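Local atomic coordinates of probable 2-hydroxyhepta-2,4-diene-1,7-dioate isomerase (Thermus thermophilus, PDB entry 2DFU), a protein that probably binds a metal ion and acts as a 2-hydroxyhepta-2,4-diene-1,7-dioate isomerase of the fumarylacetoacetate hydrolase family. Residues A[12-17]-A[34-39]; A[48-53]-A[79-84]; A[110-115]-A[233-238]; A[178-183]-A[204-209]. All coordinates share one frame; numbering follows the deposited sequence.

Contact 1 of 4, residues A[12-17]-A[34-39]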
loop_
_atom_site.group_PDB
_atom_site.type_symbol
_atom_site.label_atom_id
_atom_site.label_comp_id
_atom_site.label_asym_id
_atom_site.label_seq_id
_atom_site.Cartn_x
_atom_site.Cartn_y
_atom_site.Cartn_z
ATOM N N GLY A 12 -1.864 16.857 17.172
ATOM C CA GLY A 12 -2.101 17.437 18.476
ATOM C C GLY A 12 -2.222 16.388 19.558
ATOM O O GLY A 12 -2.253 15.185 19.279
ATOM N N VAL A 13 -2.283 16.857 20.798
ATOM C CA VAL A 13 -2.422 15.993 21.959
ATOM C C VAL A 13 -3.754 16.330 22.615
ATOM O O VAL A 13 -4.156 17.491 22.652
ATOM C CB VAL A 13 -1.271 16.226 22.963
ATOM C CG1 VAL A 13 -1.534 15.476 24.248
ATOM C CG2 VAL A 13 0.038 15.748 22.353
ATOM N N LEU A 14 -4.440 15.315 23.124
ATOM C CA LEU A 14 -5.731 15.521 23.756
ATOM C C LEU A 14 -5.640 15.644 25.274
ATOM O O LEU A 14 -5.021 14.819 25.941
ATOM C CB LEU A 14 -6.677 14.370 23.404
ATOM C CG LEU A 14 -8.104 14.468 23.961
ATOM C CD1 LEU A 14 -8.845 15.569 23.226
ATOM C CD2 LEU A 14 -8.832 13.140 23.801
ATOM N N GLU A 15 -6.245 16.691 25.812
ATOM C CA GLU A 15 -6.277 16.891 27.259
ATOM C C GLU A 15 -7.719 17.233 27.619
ATOM O O GLU A 15 -8.163 18.369 27.451
ATOM C CB GLU A 15 -5.337 18.023 27.684
ATOM C CG GLU A 15 -3.845 17.707 27.527
ATOM C CD GLU A 15 -3.400 16.459 28.288
ATOM O OE1 GLU A 15 -4.222 15.843 29.004
ATOM O OE2 GLU A 15 -2.212 16.091 28.170
ATOM N N GLY A 16 -8.450 16.235 28.099
ATOM C CA GLY A 16 -9.843 16.449 28.445
ATOM C C GLY A 16 -10.620 16.714 27.170
ATOM O O GLY A 16 -10.718 15.844 26.306
ATOM N N GLU A 17 -11.156 17.920 27.036
ATOM C CA GLU A 17 -11.910 18.280 25.845
ATOM C C GLU A 17 -11.114 19.222 24.940
ATOM O O GLU A 17 -11.636 19.710 23.942
ATOM C CB GLU A 17 -13.218 18.960 26.237
ATOM C CG GLU A 17 -13.015 20.243 27.006
ATOM C CD GLU A 17 -14.153 21.220 26.805
ATOM O OE1 GLU A 17 -14.454 21.517 25.628
ATOM O OE2 GLU A 17 -14.739 21.693 27.809
ATOM N N TYR A 34 -7.641 23.936 20.435
ATOM C CA TYR A 34 -8.981 23.893 19.866
ATOM C C TYR A 34 -9.861 23.041 20.760
ATOM O O TYR A 34 -9.357 22.216 21.517
ATOM C CB TYR A 34 -8.973 23.229 18.486
ATOM C CG TYR A 34 -7.986 23.773 17.481
ATOM C CD1 TYR A 34 -6.614 23.550 17.619
ATOM C CD2 TYR A 34 -8.430 24.479 16.360
ATOM C CE1 TYR A 34 -5.708 24.013 16.661
ATOM C CE2 TYR A 34 -7.536 24.944 15.398
ATOM C CZ TYR A 34 -6.177 24.709 15.553
ATOM O OH TYR A 34 -5.299 25.165 14.596
ATOM N N ASP A 35 -11.174 23.235 20.682
ATOM C CA ASP A 35 -12.086 22.391 21.448
ATOM C C ASP A 35 -12.252 21.151 20.577
ATOM O O ASP A 35 -12.351 21.258 19.357
ATOM C CB ASP A 35 -13.458 23.054 21.641
ATOM C CG ASP A 35 -13.429 24.169 22.671
ATOM O OD1 ASP A 35 -12.763 23.998 23.714
ATOM O OD2 ASP A 35 -14.082 25.212 22.444
ATOM N N LEU A 36 -12.282 19.978 21.195
ATOM C CA LEU A 36 -12.436 18.750 20.436
ATOM C C LEU A 36 -13.660 18.789 19.519
ATOM O O LEU A 36 -13.581 18.421 18.342
ATOM C CB LEU A 36 -12.558 17.555 21.384
ATOM C CG LEU A 36 -12.732 16.211 20.677
ATOM C CD1 LEU A 36 -11.570 15.973 19.716
ATOM C CD2 LEU A 36 -12.814 15.102 21.707
ATOM N N ALA A 37 -14.785 19.240 20.065
ATOM C CA ALA A 37 -16.035 19.300 19.315
ATOM C C ALA A 37 -15.959 20.167 18.063
ATOM O O ALA A 37 -16.765 20.012 17.152
ATOM C CB ALA A 37 -17.176 19.797 20.233
ATOM N N SER A 38 -14.984 21.065 18.011
ATOM C CA SER A 38 -14.839 21.962 16.870
ATOM C C SER A 38 -13.902 21.492 15.756
ATOM O O SER A 38 -13.835 22.128 14.702
ATOM C CB SER A 38 -14.365 23.338 17.353
ATOM O OG SER A 38 -15.237 23.860 18.340
ATOM N N VAL A 39 -13.167 20.406 15.969
ATOM C CA VAL A 39 -12.256 19.947 14.924
ATOM C C VAL A 39 -12.784 18.746 14.161
ATOM O O VAL A 39 -13.703 18.071 14.607
ATOM C CB VAL A 39 -10.860 19.578 15.498
ATOM C CG1 VAL A 39 -10.337 20.713 16.354
ATOM C CG2 VAL A 39 -10.942 18.283 16.308
HETATM O O HOH W 1 -15.000 19.849 22.993
#
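Glu17 and Leu36 bring the two backbones together, their CA atoms 5.5 Å apart, where the turn leaving strand 12-15 meets the 3-10 segment 36-38. Leu36 N donates to Glu17 O over 2.8 Å, with an N-H...O angle of 166° and the donor tilted 22° from the carbonyl plane. The bond ties the start of the 3-10 turn, which closes on itself through Ser38 N to Asp35 O, to the loop after Gly16. Gly16 has positive phi, a conformation glycine adopts easily. All this belongs to the small N-terminal beta region of the Rv2993c-like family, in which strand 18-22 pairs with both 10-15 and 32-35. The side chain of Leu36 turns inward, and its CD2 lies 4.3 Å from Leu14 CD1; Trp173 of strand 168-175 touches both leucines, so branched apolar residues suit this inner side. Solvent-facing acids occupy the outer one. Glu17 and Asp35 run side by side with their carboxylate planes 36° apart, and Glu17 OE1 comes within 3.6 Å of Asp35 OD1, probably at some electrostatic cost that Arg93, lying against Glu17, may partly offset. A water bridges the segments, donating to Glu17 OE1 and accepting from Ala37 N, 3.0 Å away.

Contact 2 of 4, residues A[48-53]-A[79-84]; sequences TKIVCV and FLKGPN
Ile50, Val51 and Cys52 face Lys81, Leu80 and Phe79 in an antiparallel pair of strands inside the fumarylacetoacetate hydrolase domain, with strand 224-226 parallel on the other flank of 50-53. Before the strand begins, Thr48 and Lys49 turn their side chains away from 79-84: Thr48 OG1 hydrogen-bonds Asp223, and Lys49 NZ forms a salt bridge to it and also meets Thr218 O. At Ile50 the ladder starts loosely, for its N-H makes a weak bond to Lys81 O, whereas Lys81 N returns a firmer one to Ile50 O at 3.0 Å. The beta-branched side chain of Ile50 fits the extended backbone, and its CD1 reaches Gly82 O. Val51, a non-hydrogen-bonded partner of Leu80, points to the other face, where Val51 CG2 lies alongside Leu80 CD2 at 4.0 Å. Cys52 is gripped twice: its N donates to Phe79 O at 2.7 Å, and its O accepts from Phe79 N at 2.9 Å. With CG between its own N and carbonyl carbon (chi1 62°), Phe79 lays its ring face against Cys52 CB, a CH-pi contact 3.4 Å from the centroid and displaced toward the rim; cysteine is small enough to lie so close. Lys81 sends its amine on to a salt bridge with Asp145 and to Lys162 O, while its aliphatic part lies on the cysteine sulfur, itself oblique to the ring: Cys52 SG touches Lys81 CD at 3.4 Å.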
loop_
_atom_site.group_PDB
_atom_site.type_symbol
_atom_site.label_atom_id
_atom_site.label_comp_id
_atom_site.label_asym_id
_atom_site.label_seq_id
_atom_site.Cartn_x
_atom_site.Cartn_y
_atom_site.Cartn_z
ATOM N N THR A 48 2.372 4.602 4.657
ATOM C CA THR A 48 2.839 4.369 3.302
ATOM C C THR A 48 2.153 3.074 2.886
ATOM O O THR A 48 2.004 2.782 1.703
ATOM C CB THR A 48 4.370 4.163 3.237
ATOM O OG1 THR A 48 4.730 2.977 3.961
ATOM C CG2 THR A 48 5.095 5.373 3.825
ATOM N N LYS A 49 1.732 2.300 3.883
ATOM C CA LYS A 49 1.043 1.034 3.646
ATOM C C LYS A 49 0.397 0.517 4.930
ATOM O O LYS A 49 0.764 0.932 6.027
ATOM C CB LYS A 49 2.020 -0.010 3.097
ATOM C CG LYS A 49 3.190 -0.318 4.015
ATOM C CD LYS A 49 4.144 -1.309 3.356
ATOM C CE LYS A 49 5.328 -1.630 4.260
ATOM N NZ LYS A 49 6.153 -0.422 4.484
ATOM N N ILE A 50 -0.565 -0.386 4.786
ATOM C CA ILE A 50 -1.272 -0.950 5.933
ATOM C C ILE A 50 -1.191 -2.468 5.874
ATOM O O ILE A 50 -1.735 -3.092 4.962
ATOM C CB ILE A 50 -2.742 -0.492 5.919
ATOM C CG1 ILE A 50 -2.789 1.036 6.036
ATOM C CG2 ILE A 50 -3.524 -1.145 7.057
ATOM C CD1 ILE A 50 -4.003 1.665 5.400
ATOM N N VAL A 51 -0.490 -3.057 6.843
ATOM C CA VAL A 51 -0.312 -4.507 6.898
ATOM C C VAL A 51 -1.291 -5.114 7.898
ATOM O O VAL A 51 -1.380 -4.665 9.042
ATOM C CB VAL A 51 1.138 -4.860 7.301
ATOM C CG1 VAL A 51 1.368 -6.346 7.167
ATOM C CG2 VAL A 51 2.121 -4.092 6.426
ATOM N N CYS A 52 -2.026 -6.139 7.477
ATOM C CA CYS A 52 -3.014 -6.738 8.363
ATOM C C CYS A 52 -2.817 -8.222 8.622
ATOM O O CYS A 52 -2.384 -8.966 7.749
ATOM C CB CYS A 52 -4.408 -6.512 7.792
ATOM S SG CYS A 52 -4.604 -4.886 7.037
ATOM N N VAL A 53 -3.162 -8.640 9.835
ATOM C CA VAL A 53 -3.042 -10.034 10.237
ATOM C C VAL A 53 -4.363 -10.757 10.040
ATOM O O VAL A 53 -5.434 -10.159 10.158
ATOM C CB VAL A 53 -2.631 -10.154 11.724
ATOM C CG1 VAL A 53 -2.653 -11.612 12.164
ATOM C CG2 VAL A 53 -1.234 -9.580 11.919
ATOM N N PHE A 79 -2.066 -9.610 4.926
ATOM C CA PHE A 79 -2.670 -9.040 3.731
ATOM C C PHE A 79 -2.548 -7.526 3.814
ATOM O O PHE A 79 -2.392 -6.963 4.903
ATOM C CB PHE A 79 -4.135 -9.478 3.542
ATOM C CG PHE A 79 -5.066 -9.047 4.636
ATOM C CD1 PHE A 79 -5.256 -9.842 5.761
ATOM C CD2 PHE A 79 -5.797 -7.870 4.518
ATOM C CE1 PHE A 79 -6.170 -9.472 6.752
ATOM C CE2 PHE A 79 -6.712 -7.490 5.501
ATOM C CZ PHE A 79 -6.900 -8.291 6.618
ATOM N N LEU A 80 -2.597 -6.868 2.661
ATOM C CA LEU A 80 -2.453 -5.415 2.602
ATOM C C LEU A 80 -3.736 -4.659 2.304
ATOM O O LEU A 80 -4.687 -5.197 1.739
ATOM C CB LEU A 80 -1.426 -5.037 1.530
ATOM C CG LEU A 80 -0.029 -5.647 1.633
ATOM C CD1 LEU A 80 0.707 -5.436 0.311
ATOM C CD2 LEU A 80 0.745 -5.015 2.793
ATOM N N LYS A 81 -3.739 -3.394 2.697
ATOM C CA LYS A 81 -4.842 -2.484 2.437
ATOM C C LYS A 81 -4.150 -1.216 1.955
ATOM O O LYS A 81 -3.083 -0.858 2.456
ATOM C CB LYS A 81 -5.650 -2.199 3.710
ATOM C CG LYS A 81 -6.609 -3.316 4.106
ATOM C CD LYS A 81 -7.126 -3.134 5.531
ATOM C CE LYS A 81 -8.557 -2.626 5.598
ATOM N NZ LYS A 81 -9.582 -3.685 5.380
ATOM N N GLY A 82 -4.720 -0.558 0.958
ATOM C CA GLY A 82 -4.114 0.667 0.480
ATOM C C GLY A 82 -4.620 1.816 1.328
ATOM O O GLY A 82 -5.632 1.667 2.005
ATOM N N PRO A 83 -3.932 2.967 1.336
ATOM C CA PRO A 83 -4.366 4.125 2.125
ATOM C C PRO A 83 -5.776 4.592 1.748
ATOM O O PRO A 83 -6.445 5.256 2.537
ATOM C CB PRO A 83 -3.305 5.173 1.804
ATOM C CG PRO A 83 -2.069 4.330 1.615
ATOM C CD PRO A 83 -2.590 3.196 0.765
ATOM N N ASN A 84 -6.228 4.244 0.544
ATOM C CA ASN A 84 -7.564 4.635 0.095
ATOM C C ASN A 84 -8.658 4.036 0.990
ATOM O O ASN A 84 -9.783 4.536 1.020
ATOM C CB ASN A 84 -7.796 4.171 -1.341
ATOM C CG ASN A 84 -7.753 2.654 -1.476
ATOM O OD1 ASN A 84 -6.697 2.037 -1.326
ATOM N ND2 ASN A 84 -8.904 2.048 -1.744
#

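Contact 3 of 4, residues A[110-115]-A[233-238]; sequences ELHYEG and VGALRP
The rings of His112 and Tyr113 both pack against the backbone of 233-238. One face of the imidazole receives Ala235 CA in a CH-pi contact, 4.0 Å from the centroid. At its edge His112 ND1 donates to Glu110 O, which lies in the ring plane; the donor stands above the carbonyl plane. This bond, with Ala235 against the face, probably limits the rotation of the ring. Gly234 O stands over one face of the phenol, offset toward the rim, while Leu236 CG and a water lie at the edge, in its plane. That water links Tyr113 OH, 2.8 Å away, to Ala235 O. Tyr113 CG sits between its backbone N and carbonyl carbon (chi1 53°), which lays the ring against the Gly234 backbone; glycine, with no side chain, lets the Tyr113 hydroxyl lie close to its CA.

Two backbone bonds flank the single bridge between His112 and Ala235. Leu236 N donates to Leu111 O at 2.7 Å, and Tyr113 N donates to Gly234 O at 3.3 Å. The two methyls of Leu236 divide the inner side: Leu236 CD2 lies 3.4 Å from Tyr113 CD2 and Leu236 CD1 4.1 Å from Leu111 CD2. Val233 CG2 packs at 3.5 Å on Glu114 CG, the aliphatic part of an acid whose carboxylate bonds weakly to Thr147. The loop between strands 224-226 and 241-246 is fastened to the start of strand 111-121, whose other flank pairs with 137-148, while Arg149 of helix 149-154 touches Glu110, His112 and Glu114.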
loop_
_atom_site.group_PDB
_atom_site.type_symbol
_atom_site.label_atom_id
_atom_site.label_comp_id
_atom_site.label_asym_id
_atom_site.label_seq_id
_atom_site.Cartn_x
_atom_site.Cartn_y
_atom_site.Cartn_z
ATOM N N GLU A 110 -22.134 -9.189 0.801
ATOM C CA GLU A 110 -21.664 -9.882 1.992
ATOM C C GLU A 110 -20.634 -9.038 2.744
ATOM O O GLU A 110 -19.489 -9.452 2.930
ATOM C CB GLU A 110 -21.047 -11.220 1.584
ATOM C CG GLU A 110 -21.195 -12.311 2.620
ATOM C CD GLU A 110 -22.646 -12.639 2.902
ATOM O OE1 GLU A 110 -23.348 -13.087 1.967
ATOM O OE2 GLU A 110 -23.087 -12.445 4.057
ATOM N N LEU A 111 -21.047 -7.849 3.172
ATOM C CA LEU A 111 -20.164 -6.944 3.901
ATOM C C LEU A 111 -20.167 -7.303 5.385
ATOM O O LEU A 111 -21.230 -7.372 6.006
ATOM C CB LEU A 111 -20.631 -5.496 3.728
ATOM C CG LEU A 111 -19.570 -4.430 4.001
ATOM C CD1 LEU A 111 -18.509 -4.477 2.897
ATOM C CD2 LEU A 111 -20.217 -3.058 4.052
ATOM N N HIS A 112 -18.981 -7.524 5.946
ATOM C CA HIS A 112 -18.841 -7.890 7.353
ATOM C C HIS A 112 -17.920 -6.960 8.138
ATOM O O HIS A 112 -17.015 -6.341 7.571
ATOM C CB HIS A 112 -18.308 -9.317 7.475
ATOM C CG HIS A 112 -19.304 -10.375 7.115
ATOM N ND1 HIS A 112 -19.821 -10.513 5.845
ATOM C CD2 HIS A 112 -19.867 -11.357 7.859
ATOM C CE1 HIS A 112 -20.657 -11.537 5.820
ATOM N NE2 HIS A 112 -20.702 -12.067 7.030
ATOM N N TYR A 113 -18.159 -6.879 9.447
ATOM C CA TYR A 113 -17.359 -6.046 10.345
ATOM C C TYR A 113 -16.391 -6.883 11.182
ATOM O O TYR A 113 -16.682 -8.025 11.535
ATOM C CB TYR A 113 -18.266 -5.243 11.282
ATOM C CG TYR A 113 -19.270 -6.082 12.051
ATOM C CD1 TYR A 113 -18.907 -6.770 13.211
ATOM C CD2 TYR A 113 -20.586 -6.208 11.596
ATOM C CE1 TYR A 113 -19.834 -7.570 13.900
ATOM C CE2 TYR A 113 -21.515 -6.997 12.269
ATOM C CZ TYR A 113 -21.137 -7.676 13.416
ATOM O OH TYR A 113 -22.069 -8.471 14.049
ATOM N N GLU A 114 -15.244 -6.294 11.495
ATOM C CA GLU A 114 -14.215 -6.941 12.296
ATOM C C GLU A 114 -13.486 -5.858 13.102
ATOM O O GLU A 114 -12.667 -5.121 12.545
ATOM C CB GLU A 114 -13.222 -7.678 11.379
ATOM C CG GLU A 114 -13.806 -8.890 10.651
ATOM C CD GLU A 114 -12.858 -9.501 9.611
ATOM O OE1 GLU A 114 -11.635 -9.252 9.678
ATOM O OE2 GLU A 114 -13.335 -10.251 8.730
ATOM N N GLY A 115 -13.796 -5.746 14.397
ATOM C CA GLY A 115 -13.145 -4.751 15.235
ATOM C C GLY A 115 -11.735 -5.202 15.578
ATOM O O GLY A 115 -11.532 -6.376 15.869
ATOM N N VAL A 233 -17.735 -11.953 14.202
ATOM C CA VAL A 233 -17.782 -11.312 12.893
ATOM C C VAL A 233 -19.155 -11.573 12.280
ATOM O O VAL A 233 -19.526 -12.725 12.037
ATOM C CB VAL A 233 -16.683 -11.867 11.951
ATOM C CG1 VAL A 233 -16.883 -11.327 10.537
ATOM C CG2 VAL A 233 -15.301 -11.465 12.473
ATOM N N GLY A 234 -19.903 -10.500 12.033
ATOM C CA GLY A 234 -21.238 -10.636 11.469
ATOM C C GLY A 234 -21.496 -9.777 10.243
ATOM O O GLY A 234 -20.645 -8.992 9.827
ATOM N N ALA A 235 -22.684 -9.920 9.670
ATOM C CA ALA A 235 -23.062 -9.180 8.474
ATOM C C ALA A 235 -23.510 -7.757 8.767
ATOM O O ALA A 235 -24.148 -7.484 9.781
ATOM C CB ALA A 235 -24.169 -9.930 7.733
ATOM N N LEU A 236 -23.167 -6.848 7.865
ATOM C CA LEU A 236 -23.536 -5.448 8.007
ATOM C C LEU A 236 -24.688 -5.106 7.077
ATOM O O LEU A 236 -24.974 -5.830 6.126
ATOM C CB LEU A 236 -22.353 -4.545 7.661
ATOM C CG LEU A 236 -21.238 -4.427 8.694
ATOM C CD1 LEU A 236 -19.959 -3.923 8.024
ATOM C CD2 LEU A 236 -21.690 -3.484 9.800
ATOM N N ARG A 237 -25.335 -3.985 7.358
ATOM C CA ARG A 237 -26.431 -3.502 6.537
ATOM C C ARG A 237 -26.344 -1.992 6.473
ATOM O O ARG A 237 -25.818 -1.352 7.387
ATOM C CB ARG A 237 -27.785 -3.880 7.143
ATOM C CG ARG A 237 -28.234 -5.312 6.915
ATOM C CD ARG A 237 -29.552 -5.561 7.653
ATOM N NE ARG A 237 -30.094 -6.900 7.421
ATOM C CZ ARG A 237 -31.086 -7.436 8.128
ATOM N NH1 ARG A 237 -31.648 -6.747 9.117
ATOM N NH2 ARG A 237 -31.519 -8.661 7.848
ATOM N N PRO A 238 -26.846 -1.397 5.380
ATOM C CA PRO A 238 -26.813 0.059 5.248
ATOM C C PRO A 238 -27.428 0.680 6.500
ATOM O O PRO A 238 -28.435 0.193 7.010
ATOM C CB PRO A 238 -27.665 0.301 4.010
ATOM C CG PRO A 238 -27.319 -0.886 3.149
ATOM C CD PRO A 238 -27.334 -2.033 4.142
HETATM O O HOH W 2 -24.096 -7.813 4.542
HETATM O O HOH W 3 -24.310 -8.747 12.479
#

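Contact 4 of 4, residues A[178-183]-A[204-209]; sequences LNPQDT and FSVAEI
A capping box opens helix 206-214, and the side chain of Gln181 adds a bond to its first turn from the neighbouring loop. Ser205 is the N-cap: Glu208 N donates to Ser205 OG at 3.1 Å, and Ser205 N donates in return to Glu208 OE1 at 2.9 Å, on the anti side of the carboxylate. Serine suits the place because its short hydroxyl can fold back to a backbone N-H that has no carbonyl of an earlier turn to meet. Val206 N is instead taken by Gln181 OE1, 2.8 Å away and almost straight at 174°, with the donor tilted from the amide plane. The glutamine chain bends at its second torsion (chi2 -49°), swinging the amide across toward the helix. Its oxygen has a second donor, a water that in turn accepts from Ala207 N at 2.7 Å, so one amide serves two N-H groups of the helix start, directly and through water. Beside this polar link Pro180 CB packs 3.6 Å from Val206 CG2. Pro180 and Gln181 are the central residues of a type I turn from Asn179 to Asp182, where proline's fixed phi is favourable, and Asn179 OD1 accepts from Gln181 N in an Asx turn. The turn joins strands 168-175 and 184-189, with Tyr140 of strand 137-148 against Pro180 and Thr199, just after strand 192-198, bonded to Pro180 O.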
loop_
_atom_site.group_PDB
_atom_site.type_symbol
_atom_site.label_atom_id
_atom_site.label_comp_id
_atom_site.label_asym_id
_atom_site.label_seq_id
_atom_site.Cartn_x
_atom_site.Cartn_y
_atom_site.Cartn_z
ATOM N N LEU A 178 0.613 1.926 26.574
ATOM C CA LEU A 178 -0.277 0.784 26.726
ATOM C C LEU A 178 0.451 -0.558 26.685
ATOM O O LEU A 178 1.534 -0.661 26.109
ATOM C CB LEU A 178 -1.304 0.813 25.596
ATOM C CG LEU A 178 -2.414 -0.235 25.592
ATOM C CD1 LEU A 178 -3.584 0.287 26.404
ATOM C CD2 LEU A 178 -2.858 -0.522 24.159
ATOM N N ASN A 179 -0.136 -1.577 27.312
ATOM C CA ASN A 179 0.355 -2.954 27.207
ATOM C C ASN A 179 -0.557 -3.735 26.289
ATOM O O ASN A 179 -1.658 -4.127 26.638
ATOM C CB ASN A 179 0.386 -3.621 28.590
ATOM C CG ASN A 179 0.881 -5.058 28.486
ATOM O OD1 ASN A 179 1.128 -5.591 27.404
ATOM N ND2 ASN A 179 1.030 -5.703 29.658
ATOM N N PRO A 180 -0.059 -3.879 25.047
ATOM C CA PRO A 180 -0.854 -4.374 23.926
ATOM C C PRO A 180 -1.476 -5.740 24.193
ATOM O O PRO A 180 -2.496 -6.120 23.635
ATOM C CB PRO A 180 0.062 -4.438 22.719
ATOM C CG PRO A 180 1.500 -4.336 23.223
ATOM C CD PRO A 180 1.287 -3.572 24.607
ATOM N N GLN A 181 -0.821 -6.522 25.045
ATOM C CA GLN A 181 -1.310 -7.869 25.324
ATOM C C GLN A 181 -2.181 -7.931 26.571
ATOM O O GLN A 181 -2.509 -9.014 27.047
ATOM C CB GLN A 181 -0.139 -8.850 25.455
ATOM C CG GLN A 181 0.863 -8.746 24.320
ATOM C CD GLN A 181 0.207 -8.771 22.945
ATOM O OE1 GLN A 181 0.679 -8.122 22.014
ATOM N NE2 GLN A 181 -0.877 -9.528 22.812
ATOM N N ASP A 182 -2.563 -6.777 27.101
ATOM C CA ASP A 182 -3.415 -6.758 28.282
ATOM C C ASP A 182 -4.558 -5.749 28.164
ATOM O O ASP A 182 -4.669 -4.827 28.970
ATOM C CB ASP A 182 -2.584 -6.462 29.537
ATOM C CG ASP A 182 -3.361 -6.710 30.828
ATOM O OD1 ASP A 182 -4.152 -7.681 30.875
ATOM O OD2 ASP A 182 -3.176 -5.936 31.795
ATOM N N THR A 183 -5.401 -5.924 27.153
ATOM C CA THR A 183 -6.537 -5.036 26.958
ATOM C C THR A 183 -7.678 -5.778 26.266
ATOM O O THR A 183 -7.505 -6.905 25.799
ATOM C CB THR A 183 -6.143 -3.782 26.132
ATOM O OG1 THR A 183 -7.197 -2.812 26.206
ATOM C CG2 THR A 183 -5.900 -4.146 24.674
ATOM N N PHE A 204 -0.508 -14.576 18.037
ATOM C CA PHE A 204 0.758 -13.885 17.819
ATOM C C PHE A 204 0.644 -12.537 18.507
ATOM O O PHE A 204 -0.317 -11.795 18.281
ATOM C CB PHE A 204 1.004 -13.667 16.328
ATOM C CG PHE A 204 0.989 -14.929 15.527
ATOM C CD1 PHE A 204 2.021 -15.851 15.645
ATOM C CD2 PHE A 204 -0.076 -15.212 14.677
ATOM C CE1 PHE A 204 1.993 -17.040 14.931
ATOM C CE2 PHE A 204 -0.116 -16.403 13.954
ATOM C CZ PHE A 204 0.921 -17.320 14.081
ATOM N N SER A 205 1.612 -12.223 19.358
ATOM C CA SER A 205 1.601 -10.950 20.054
ATOM C C SER A 205 1.909 -9.825 19.062
ATOM O O SER A 205 2.387 -10.064 17.946
ATOM C CB SER A 205 2.656 -10.943 21.163
ATOM O OG SER A 205 3.962 -10.823 20.615
ATOM N N VAL A 206 1.638 -8.595 19.475
ATOM C CA VAL A 206 1.915 -7.442 18.631
ATOM C C VAL A 206 3.407 -7.400 18.317
ATOM O O VAL A 206 3.807 -7.169 17.178
ATOM C CB VAL A 206 1.497 -6.135 19.337
ATOM C CG1 VAL A 206 1.971 -4.926 18.536
ATOM C CG2 VAL A 206 -0.015 -6.116 19.510
ATOM N N ALA A 207 4.228 -7.634 19.334
ATOM C CA ALA A 207 5.675 -7.621 19.160
ATOM C C ALA A 207 6.128 -8.665 18.143
ATOM O O ALA A 207 7.028 -8.410 17.343
ATOM C CB ALA A 207 6.358 -7.853 20.499
ATOM N N GLU A 208 5.499 -9.837 18.170
ATOM C CA GLU A 208 5.845 -10.915 17.245
ATOM C C GLU A 208 5.398 -10.590 15.821
ATOM O O GLU A 208 6.084 -10.918 14.852
ATOM C CB GLU A 208 5.204 -12.230 17.699
ATOM C CG GLU A 208 5.654 -12.681 19.084
ATOM C CD GLU A 208 5.015 -13.987 19.527
ATOM O OE1 GLU A 208 3.774 -14.115 19.452
ATOM O OE2 GLU A 208 5.762 -14.887 19.963
ATOM N N ILE A 209 4.241 -9.950 15.699
ATOM C CA ILE A 209 3.713 -9.577 14.396
ATOM C C ILE A 209 4.629 -8.563 13.713
ATOM O O ILE A 209 5.013 -8.747 12.560
ATOM C CB ILE A 209 2.298 -8.985 14.530
ATOM C CG1 ILE A 209 1.331 -10.095 14.944
ATOM C CG2 ILE A 209 1.870 -8.319 13.218
ATOM C CD1 ILE A 209 -0.069 -9.617 15.251
HETATM O O HOH W 4 3.289 -7.423 21.880
#

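In the fold
Contact 2 is the core pairing, its centre about 10 Å from the centre of the chain and packed against the second subunit, whereas contact 1 is a surface contact in the N-terminal region, its centre about 20 Å from that of the chain. Contacts 3 and 4 are partly buried. Regular strand pairing dominates contact 2; contact 3 has a single bridge supplemented by rings, contact 4 a side-chain amide at a helix start, and contact 1 one backbone bond beside neighbouring acids. Waters join the segments in contacts 1, 3 and 4. Strand 224-226 pairs with both 50-53 of contact 2 and 111-121 of contact 3. Contacts 2 and 4 touch, Val53 CG2 meeting Ile209 CD1 at 3.5 Å.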